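PDB 4HYN: CheC, inhibitor of MCP methylation / FliN fusion protein from Thermotoga maritima, which is a flagellar rotor protein (FliY) of the CheC phosphatase family and probably dephosphorylates the phosphorylated chemotaxis response regulator CheY. Local coordinates for residues V59-E64 with P137-L142; L72-L77 with Q150-T155; D161-E166 with Q181-D186. All coordinates share one frame; numbering follows the deposited sequence.

Contact 1 of 3, residues V59-E64 with P137-L142; sequences VVVSVE and PKVEIL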
loop_
_atom_site.group_PDB
_atom_site.type_symbol
_atom_site.label_atom_id
_atom_site.label_comp_id
_atom_site.label_asym_id
_atom_site.label_seq_id
_atom_site.Cartn_x
_atom_site.Cartn_y
_atom_site.Cartn_z
ATOM N N VAL A 59 -7.170 -1.660 -9.373
ATOM C CA VAL A 59 -7.141 -2.791 -8.460
ATOM C C VAL A 59 -6.831 -2.331 -7.046
ATOM O O VAL A 59 -5.866 -1.604 -6.825
ATOM C CB VAL A 59 -6.086 -3.832 -8.910
ATOM C CG1 VAL A 59 -5.976 -4.977 -7.890
ATOM C CG2 VAL A 59 -6.455 -4.383 -10.284
ATOM N N VAL A 60 -7.684 -2.710 -6.099
ATOM C CA VAL A 60 -7.474 -2.343 -4.708
ATOM C C VAL A 60 -7.201 -3.605 -3.916
ATOM O O VAL A 60 -7.951 -4.583 -3.997
ATOM C CB VAL A 60 -8.672 -1.564 -4.099
ATOM C CG1 VAL A 60 -8.939 -0.303 -4.904
ATOM C CG2 VAL A 60 -9.910 -2.426 -4.047
ATOM N N VAL A 61 -6.067 -3.611 -3.226
ATOM C CA VAL A 61 -5.664 -4.752 -2.420
ATOM C C VAL A 61 -5.718 -4.285 -0.978
ATOM O O VAL A 61 -5.025 -3.342 -0.600
ATOM C CB VAL A 61 -4.220 -5.211 -2.748
ATOM C CG1 VAL A 61 -3.956 -6.568 -2.119
ATOM C CG2 VAL A 61 -3.996 -5.269 -4.251
ATOM N N SER A 62 -6.567 -4.922 -0.181
ATOM C CA SER A 62 -6.699 -4.533 1.210
ATOM C C SER A 62 -6.362 -5.650 2.179
ATOM O O SER A 62 -6.568 -6.835 1.900
ATOM C CB SER A 62 -8.101 -3.974 1.491
ATOM O OG SER A 62 -9.111 -4.867 1.064
ATOM N N VAL A 63 -5.865 -5.244 3.336
ATOM C CA VAL A 63 -5.481 -6.162 4.381
ATOM C C VAL A 63 -6.000 -5.610 5.719
ATOM O O VAL A 63 -6.033 -4.395 5.945
ATOM C CB VAL A 63 -3.934 -6.349 4.352
ATOM C CG1 VAL A 63 -3.253 -5.660 5.522
ATOM C CG2 VAL A 63 -3.583 -7.819 4.252
ATOM N N GLU A 64 -6.481 -6.502 6.572
ATOM C CA GLU A 64 -7.009 -6.101 7.867
ATOM C C GLU A 64 -5.968 -6.333 8.957
ATOM O O GLU A 64 -5.406 -7.423 9.066
ATOM C CB GLU A 64 -8.273 -6.897 8.175
ATOM C CG GLU A 64 -9.095 -6.361 9.324
ATOM C CD GLU A 64 -9.887 -5.132 8.944
ATOM O OE1 GLU A 64 -9.846 -4.135 9.705
ATOM O OE2 GLU A 64 -10.559 -5.175 7.885
ATOM N N PRO A 137 -4.505 -10.888 1.991
ATOM C CA PRO A 137 -4.876 -9.788 1.097
ATOM C C PRO A 137 -5.987 -10.084 0.098
ATOM O O PRO A 137 -5.889 -11.015 -0.699
ATOM C CB PRO A 137 -3.549 -9.439 0.404
ATOM C CG PRO A 137 -2.765 -10.705 0.474
ATOM C CD PRO A 137 -3.070 -11.198 1.866
ATOM N N LYS A 138 -7.053 -9.290 0.173
ATOM C CA LYS A 138 -8.200 -9.421 -0.724
ATOM C C LYS A 138 -8.003 -8.509 -1.936
ATOM O O LYS A 138 -7.895 -7.287 -1.797
ATOM C CB LYS A 138 -9.496 -9.029 -0.005
ATOM C CG LYS A 138 -10.750 -9.256 -0.848
ATOM C CD LYS A 138 -11.748 -8.096 -0.763
ATOM C CE LYS A 138 -12.323 -7.936 0.629
ATOM N NZ LYS A 138 -13.301 -6.813 0.696
ATOM N N VAL A 139 -7.926 -9.108 -3.121
ATOM C CA VAL A 139 -7.742 -8.339 -4.345
ATOM C C VAL A 139 -9.049 -8.193 -5.108
ATOM O O VAL A 139 -9.784 -9.157 -5.312
ATOM C CB VAL A 139 -6.664 -8.955 -5.273
ATOM C CG1 VAL A 139 -5.364 -9.167 -4.506
ATOM C CG2 VAL A 139 -7.152 -10.264 -5.881
ATOM N N GLU A 140 -9.369 -6.966 -5.474
ATOM C CA GLU A 140 -10.577 -6.725 -6.223
ATOM C C GLU A 140 -10.413 -5.529 -7.138
ATOM O O GLU A 140 -9.556 -4.673 -6.932
ATOM C CB GLU A 140 -11.784 -6.566 -5.291
ATOM C CG GLU A 140 -11.697 -5.419 -4.299
ATOM C CD GLU A 140 -12.738 -5.512 -3.188
ATOM O OE1 GLU A 140 -13.519 -6.492 -3.177
ATOM O OE2 GLU A 140 -12.763 -4.611 -2.315
ATOM N N ILE A 141 -11.185 -5.539 -8.211
ATOM C CA ILE A 141 -11.152 -4.470 -9.181
ATOM C C ILE A 141 -12.297 -3.502 -8.870
ATOM O O ILE A 141 -13.435 -3.909 -8.637
ATOM C CB ILE A 141 -11.229 -5.044 -10.614
ATOM C CG1 ILE A 141 -10.784 -4.002 -11.626
ATOM C CG2 ILE A 141 -12.634 -5.523 -10.938
ATOM C CD1 ILE A 141 -10.528 -4.607 -12.974
ATOM N N LEU A 142 -11.956 -2.226 -8.765
ATOM C CA LEU A 142 -12.931 -1.194 -8.458
ATOM C C LEU A 142 -12.937 -0.140 -9.574
ATOM O O LEU A 142 -11.884 0.367 -9.969
ATOM C CB LEU A 142 -12.587 -0.575 -7.098
ATOM C CG LEU A 142 -13.515 0.427 -6.398
ATOM C CD1 LEU A 142 -14.904 -0.162 -6.206
ATOM C CD2 LEU A 142 -12.924 0.788 -5.045
HETATM O O HOH W 1 -9.873 -5.055 -1.728
HETATM O O HOH W 2 -12.159 -3.975 1.470
#

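Contact 2 of 3, residues L72-L77 with Q150-T155; sequences LNVLVL and QFPPVT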
loop_
_atom_site.group_PDB
_atom_site.type_symbol
_atom_site.label_atom_id
_atom_site.label_comp_id
_atom_site.label_asym_id
_atom_site.label_seq_id
_atom_site.Cartn_x
_atom_site.Cartn_y
_atom_site.Cartn_z
ATOM N N LEU A 72 -8.100 -1.012 8.496
ATOM C CA LEU A 72 -7.999 -1.404 7.109
ATOM C C LEU A 72 -6.811 -0.714 6.440
ATOM O O LEU A 72 -6.570 0.471 6.642
ATOM C CB LEU A 72 -9.303 -1.061 6.391
ATOM C CG LEU A 72 -9.510 -1.648 5.003
ATOM C CD1 LEU A 72 -9.588 -3.172 5.071
ATOM C CD2 LEU A 72 -10.783 -1.067 4.431
ATOM N N ASN A 73 -6.060 -1.487 5.669
ATOM C CA ASN A 73 -4.884 -1.006 4.957
ATOM C C ASN A 73 -5.169 -1.314 3.486
ATOM O O ASN A 73 -5.293 -2.475 3.092
ATOM C CB ASN A 73 -3.641 -1.756 5.466
ATOM C CG ASN A 73 -2.337 -1.288 4.815
ATOM O OD1 ASN A 73 -1.269 -1.839 5.098
ATOM N ND2 ASN A 73 -2.412 -0.285 3.950
ATOM N N VAL A 74 -5.269 -0.259 2.684
ATOM C CA VAL A 74 -5.593 -0.390 1.273
ATOM C C VAL A 74 -4.501 0.048 0.313
ATOM O O VAL A 74 -3.897 1.103 0.488
ATOM C CB VAL A 74 -6.877 0.421 0.947
ATOM C CG1 VAL A 74 -7.187 0.380 -0.548
ATOM C CG2 VAL A 74 -8.050 -0.117 1.749
ATOM N N LEU A 75 -4.265 -0.779 -0.704
ATOM C CA LEU A 75 -3.291 -0.487 -1.750
ATOM C C LEU A 75 -4.065 -0.299 -3.049
ATOM O O LEU A 75 -4.933 -1.110 -3.386
ATOM C CB LEU A 75 -2.294 -1.634 -1.921
ATOM C CG LEU A 75 -1.191 -1.831 -0.882
ATOM C CD1 LEU A 75 -0.211 -2.871 -1.408
ATOM C CD2 LEU A 75 -0.472 -0.511 -0.632
ATOM N N VAL A 76 -3.762 0.778 -3.764
ATOM C CA VAL A 76 -4.434 1.079 -5.022
ATOM C C VAL A 76 -3.430 1.042 -6.167
ATOM O O VAL A 76 -2.524 1.874 -6.247
ATOM C CB VAL A 76 -5.139 2.469 -4.975
ATOM C CG1 VAL A 76 -5.895 2.735 -6.280
ATOM C CG2 VAL A 76 -6.095 2.527 -3.794
ATOM N N LEU A 77 -3.607 0.065 -7.049
ATOM C CA LEU A 77 -2.730 -0.129 -8.197
ATOM C C LEU A 77 -3.518 -0.010 -9.503
ATOM O O LEU A 77 -4.636 -0.530 -9.619
ATOM C CB LEU A 77 -2.071 -1.516 -8.128
ATOM C CG LEU A 77 -1.105 -1.883 -6.992
ATOM C CD1 LEU A 77 -1.827 -1.930 -5.667
ATOM C CD2 LEU A 77 -0.485 -3.246 -7.274
ATOM N N GLN A 150 -17.890 2.672 -4.033
ATOM C CA GLN A 150 -17.367 3.377 -2.876
ATOM C C GLN A 150 -15.979 2.852 -2.510
ATOM O O GLN A 150 -15.706 1.653 -2.610
ATOM C CB GLN A 150 -18.330 3.231 -1.689
ATOM C CG GLN A 150 -19.718 3.829 -1.941
ATOM C CD GLN A 150 -20.734 3.485 -0.853
ATOM O OE1 GLN A 150 -21.947 3.488 -1.095
ATOM N NE2 GLN A 150 -20.241 3.183 0.350
ATOM N N PHE A 151 -15.086 3.755 -2.129
ATOM C CA PHE A 151 -13.754 3.341 -1.719
ATOM C C PHE A 151 -13.910 2.520 -0.416
ATOM O O PHE A 151 -14.809 2.796 0.396
ATOM C CB PHE A 151 -12.888 4.586 -1.474
ATOM C CG PHE A 151 -11.419 4.301 -1.424
ATOM C CD1 PHE A 151 -10.793 3.997 -0.220
ATOM C CD2 PHE A 151 -10.657 4.322 -2.584
ATOM C CE1 PHE A 151 -9.428 3.717 -0.175
ATOM C CE2 PHE A 151 -9.300 4.045 -2.548
ATOM C CZ PHE A 151 -8.686 3.742 -1.338
ATOM N N PRO A 152 -13.093 1.456 -0.235
ATOM C CA PRO A 152 -13.179 0.632 0.980
ATOM C C PRO A 152 -13.210 1.510 2.246
ATOM O O PRO A 152 -12.534 2.542 2.319
ATOM C CB PRO A 152 -11.914 -0.210 0.895
ATOM C CG PRO A 152 -11.795 -0.459 -0.567
ATOM C CD PRO A 152 -12.066 0.919 -1.152
ATOM N N PRO A 153 -13.996 1.108 3.259
ATOM C CA PRO A 153 -14.110 1.879 4.506
ATOM C C PRO A 153 -12.876 1.934 5.428
ATOM O O PRO A 153 -12.857 1.354 6.521
ATOM C CB PRO A 153 -15.320 1.238 5.185
ATOM C CG PRO A 153 -15.146 -0.236 4.815
ATOM C CD PRO A 153 -14.738 -0.167 3.340
ATOM N N VAL A 154 -11.853 2.653 4.988
ATOM C CA VAL A 154 -10.642 2.829 5.782
ATOM C C VAL A 154 -11.042 3.553 7.080
ATOM O O VAL A 154 -10.488 3.323 8.150
ATOM C CB VAL A 154 -9.615 3.656 4.993
ATOM C CG1 VAL A 154 -8.366 3.885 5.817
ATOM C CG2 VAL A 154 -9.270 2.931 3.695
ATOM N N THR A 155 -12.060 4.392 6.958
ATOM C CA THR A 155 -12.632 5.149 8.057
ATOM C C THR A 155 -14.135 4.845 7.978
ATOM O O THR A 155 -14.616 4.383 6.938
ATOM C CB THR A 155 -12.364 6.656 7.851
ATOM O OG1 THR A 155 -11.224 7.055 8.622
ATOM C CG2 THR A 155 -13.556 7.486 8.241
HETATM O O HOH W 3 -9.737 1.271 9.774
#

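Contact 3 of 3, residues D161-E166 with Q181-D186; sequences DVAVVE and QVISAD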
loop_
_atom_site.group_PDB
_atom_site.type_symbol
_atom_site.label_atom_id
_atom_site.label_comp_id
_atom_site.label_asym_id
_atom_site.label_seq_id
_atom_site.Cartn_x
_atom_site.Cartn_y
_atom_site.Cartn_z
ATOM N N ASP A 161 -10.474 11.750 8.913
ATOM C CA ASP A 161 -9.322 11.754 8.028
ATOM C C ASP A 161 -8.582 10.457 7.755
ATOM O O ASP A 161 -8.670 9.464 8.492
ATOM C CB ASP A 161 -8.356 12.883 8.399
ATOM C CG ASP A 161 -8.906 14.270 8.032
ATOM O OD1 ASP A 161 -10.113 14.390 7.726
ATOM O OD2 ASP A 161 -8.132 15.247 8.047
ATOM N N VAL A 162 -7.827 10.512 6.670
ATOM C CA VAL A 162 -7.063 9.400 6.177
ATOM C C VAL A 162 -5.733 9.924 5.630
ATOM O O VAL A 162 -5.562 11.134 5.422
ATOM C CB VAL A 162 -7.881 8.731 5.048
ATOM C CG1 VAL A 162 -7.422 9.205 3.681
ATOM C CG2 VAL A 162 -7.866 7.235 5.176
ATOM N N ALA A 163 -4.778 9.018 5.445
ATOM C CA ALA A 163 -3.485 9.376 4.881
ATOM C C ALA A 163 -3.321 8.611 3.576
ATOM O O ALA A 163 -3.526 7.387 3.525
ATOM C CB ALA A 163 -2.363 9.028 5.831
ATOM N N VAL A 164 -3.025 9.349 2.509
ATOM C CA VAL A 164 -2.813 8.754 1.201
ATOM C C VAL A 164 -1.317 8.832 0.954
ATOM O O VAL A 164 -0.745 9.915 0.830
ATOM C CB VAL A 164 -3.619 9.481 0.092
ATOM C CG1 VAL A 164 -3.305 8.885 -1.275
ATOM C CG2 VAL A 164 -5.124 9.362 0.367
ATOM N N VAL A 165 -0.677 7.670 0.962
ATOM C CA VAL A 165 0.762 7.574 0.763
ATOM C C VAL A 165 1.139 7.141 -0.650
ATOM O O VAL A 165 0.629 6.139 -1.163
ATOM C CB VAL A 165 1.380 6.579 1.766
ATOM C CG1 VAL A 165 2.897 6.681 1.738
ATOM C CG2 VAL A 165 0.821 6.827 3.183
ATOM N N GLU A 166 2.042 7.898 -1.270
ATOM C CA GLU A 166 2.506 7.590 -2.617
ATOM C C GLU A 166 3.839 6.846 -2.607
ATOM O O GLU A 166 4.792 7.265 -1.948
ATOM C CB GLU A 166 2.652 8.862 -3.443
ATOM C CG GLU A 166 3.142 8.608 -4.872
ATOM C CD GLU A 166 3.503 9.876 -5.634
ATOM O OE1 GLU A 166 4.319 9.773 -6.572
ATOM O OE2 GLU A 166 2.977 10.968 -5.312
ATOM N N GLN A 181 -1.260 3.939 -1.083
ATOM C CA GLN A 181 -1.709 3.278 0.116
ATOM C C GLN A 181 -2.547 4.294 0.881
ATOM O O GLN A 181 -2.247 5.488 0.871
ATOM C CB GLN A 181 -0.512 2.846 0.975
ATOM C CG GLN A 181 -0.870 2.591 2.436
ATOM C CD GLN A 181 0.299 2.087 3.254
ATOM O OE1 GLN A 181 0.417 0.890 3.509
ATOM N NE2 GLN A 181 1.158 3.000 3.691
ATOM N N VAL A 182 -3.649 3.830 1.458
ATOM C CA VAL A 182 -4.487 4.700 2.250
ATOM C C VAL A 182 -4.855 4.008 3.565
ATOM O O VAL A 182 -5.290 2.854 3.587
ATOM C CB VAL A 182 -5.696 5.300 1.441
ATOM C CG1 VAL A 182 -5.798 4.681 0.071
ATOM C CG2 VAL A 182 -7.008 5.208 2.214
ATOM N N ILE A 183 -4.458 4.656 4.657
ATOM C CA ILE A 183 -4.713 4.171 6.013
ATOM C C ILE A 183 -5.380 5.292 6.782
ATOM O O ILE A 183 -5.201 6.467 6.443
ATOM C CB ILE A 183 -3.417 3.771 6.755
ATOM C CG1 ILE A 183 -2.267 4.717 6.387
ATOM C CG2 ILE A 183 -3.085 2.314 6.483
ATOM C CD1 ILE A 183 -0.970 4.481 7.173
ATOM N N SER A 184 -6.150 4.940 7.810
ATOM C CA SER A 184 -6.840 5.956 8.596
ATOM C C SER A 184 -5.870 6.791 9.440
ATOM O O SER A 184 -4.782 6.332 9.810
ATOM C CB SER A 184 -7.916 5.322 9.485
ATOM O OG SER A 184 -7.379 4.878 10.719
ATOM N N ALA A 185 -6.252 8.031 9.710
ATOM C CA ALA A 185 -5.422 8.896 10.530
ATOM C C ALA A 185 -5.416 8.308 11.951
ATOM O O ALA A 185 -4.484 8.530 12.732
ATOM C CB ALA A 185 -5.974 10.299 10.523
ATOM N N ASP A 186 -6.460 7.545 12.269
ATOM C CA ASP A 186 -6.579 6.888 13.570
ATOM C C ASP A 186 -5.426 5.910 13.753
ATOM O O ASP A 186 -4.810 5.859 14.813
ATOM C CB ASP A 186 -7.884 6.106 13.648
ATOM C CG ASP A 186 -8.902 6.758 14.538
ATOM O OD1 ASP A 186 -9.425 6.045 15.424
ATOM O OD2 ASP A 186 -9.194 7.963 14.352
HETATM O O HOH W 4 -9.438 8.453 10.976
#

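Contact 1 of 3, residues V59-E64 with P137-L142
Val-60 and Glu-140 face each other as a hydrogen-bonded pair where the edge strand 133-143 runs antiparallel to strand 57-66. The N-to-C directions of the two short strand segments differ by 151°, and their axes come within 4.7 Å. Val-60 N gives its hydrogen to Glu-140 O at 2.8 Å, almost in line with the C=O bond (172° at the oxygen), and Glu-140 N returns the bond to Val-60 O at 3.1 Å. Ser-62 and Lys-138 make the next such pair, again with both N-H groups used.

Val-60 loses the greatest area. Its CG2 lies between the backbone N and the carbonyl carbon (chi1 -58°), which brings it 3.5 Å from CG of Glu-140, while CG1, on the other branch, meets CD2 of Leu-142. The CG of Glu-140 likewise sits between its own N and carbonyl; from there the extended chain carries the carboxylate past the valine, and its OE2 is in a long salt bridge with Lys-138 NZ. Water 1 bridges Ser-62 OG and Lys-138 O, and water 2 joins the same hydroxyl to Lys-138 NZ, giving this face of the sheet a polar fringe.

Val-59 faces the other way, paired without hydrogen bonds to Ile-141. Its CA approaches Glu-140 O at 3.4 Å in a CA-H...O contact, and CG1 reaches the same oxygen at 3.7 Å. Farther along this apolar face, Val-61 CG1 touches both Val-139 CG1 and Pro-137 CB, each at 3.8 Å.

Helices lie beneath that face: Val-59 rests on Val-82 of helix 79-89, while Val-61 and Val-63 rest on Met-113 and Met-117 of helix 103-128. Beyond Val-59, Val-61 and Val-63, backbone bonds to Leu-77, Leu-75 and Asn-73 continue the sheet into strand 71-78.

Contact 2 of 3, residues L72-L77 with Q150-T155
Leu-72, Val-74 and Val-76 point from one face of strand 71-78 into the loop 150-155, and apolar contact carries nearly all of the joint. CD2 of Leu-72 reaches Pro-152 CB at 3.8 Å, the two side chains crossing at about a right angle, and also lies against the backbone of Pro-153. Val-74 divides its two methyls: CG1, opposite the backbone N (chi1 176°), meets Phe-151 CZ obliquely at 3.8 Å, while CG2 touches Val-154 CG2 at 3.8 Å and Pro-152 CB at 4.0 Å. CG2 of Val-76 comes to the edge of the Phe-151 ring, close to its plane, 3.8 Å from CE2. With Val-74 cut back to an alanine, both methyls are lost and a gap would probably open between the strand and Phe-151, Pro-152 and Val-154.

Within the loop, CD of Pro-152 lies over one face of the Phe-151 ring, offset toward its rim. Pro-153 centres an inverse gamma turn, closed by Val-154 N bonding to Pro-152 O at 2.8 Å.

Polar linkage is indirect: water 3 accepts from Leu-72 N and donates to Val-154 O at 2.7 Å.

The loop thus covers the sheet on the face turned from helix 103-128; on the helix side Leu-75 packs on Met-113 and Met-117. Strands 57-66 and 177-184 flank strand 71-78, and Phe-151 and Val-154 also touch Val-182 of the latter.

Contact 3 of 3, residues D161-E166 with Q181-D186
This is the antiparallel pairing of a beta hairpin, strands 161-171 and 177-184, inside the sheet, taken at the end where the second strand passes into helix 185-200. Two hydrogen-bonded pairs hold it. Ala-163 N meets Ile-183 O at 2.8 Å, close to the line of the C=O bond (175° at the oxygen), and Ile-183 N answers to Ala-163 O. Val-165 N bonds to Gln-181 O at 2.7 Å, with Gln-181 N returning to Val-165 O at 2.9 Å. Between these pairs, Val-182 CA directs a CA-H...O contact at Ala-163 O.

At the helix end the ladder gains one further bond, Ala-185 N to Asp-161 O at 3.1 Å; the donor stands 42° out of the carbonyl plane. Water 4 donates to the same oxygen. Ser-184 is the N-cap, its OG accepting a hydrogen bond from Leu-187 N, while CB of Ala-185 lies against Asp-161 O at 3.5 Å.

The extended chain of Gln-181, with CG opposite the backbone N (chi1 160°), runs alongside Val-165 and sets NE2 3.9 Å from Val-165 CG2; its OE1 takes a hydrogen bond from Asn-73 ND2 of strand 71-78. On the reverse face, Val-162 CG2 packs on Val-182 CG2 at 3.7 Å.

Val-165 and Ile-183 lie on Ile-12 of helix 6-30, whereas Val-182 touches Phe-151 and Val-154 of the loop on the other face. Strand 35-46 adjoins strand 161-171, with backbone hydrogen bonds linking Val-162, Val-164 and Glu-166 to Glu-45, Arg-43 and Thr-41, respectively.

How the contacts relate
From the N terminus, strand 57-66 opens contact 1 and strand 71-78 opens contact 2 before either is closed. Strand 133-143 then closes contact 1, and the loop after it closes contact 2, so the two long connections cross; each spans 72 residues, including helices 79-89 and 103-128. Contact 3 follows in series as a short hairpin closure. Contacts 1 and 2 touch along the neighbouring strands 57-66 and 71-78, and contacts 2 and 3 along 71-78 and 177-184. Contacts 1 and 3 stay apart, their nearest atoms about 7 Å from each other. Together they join the edge strand 133-143 to strands within the antiparallel sheet, and lay the loop 150-155 over one of its faces.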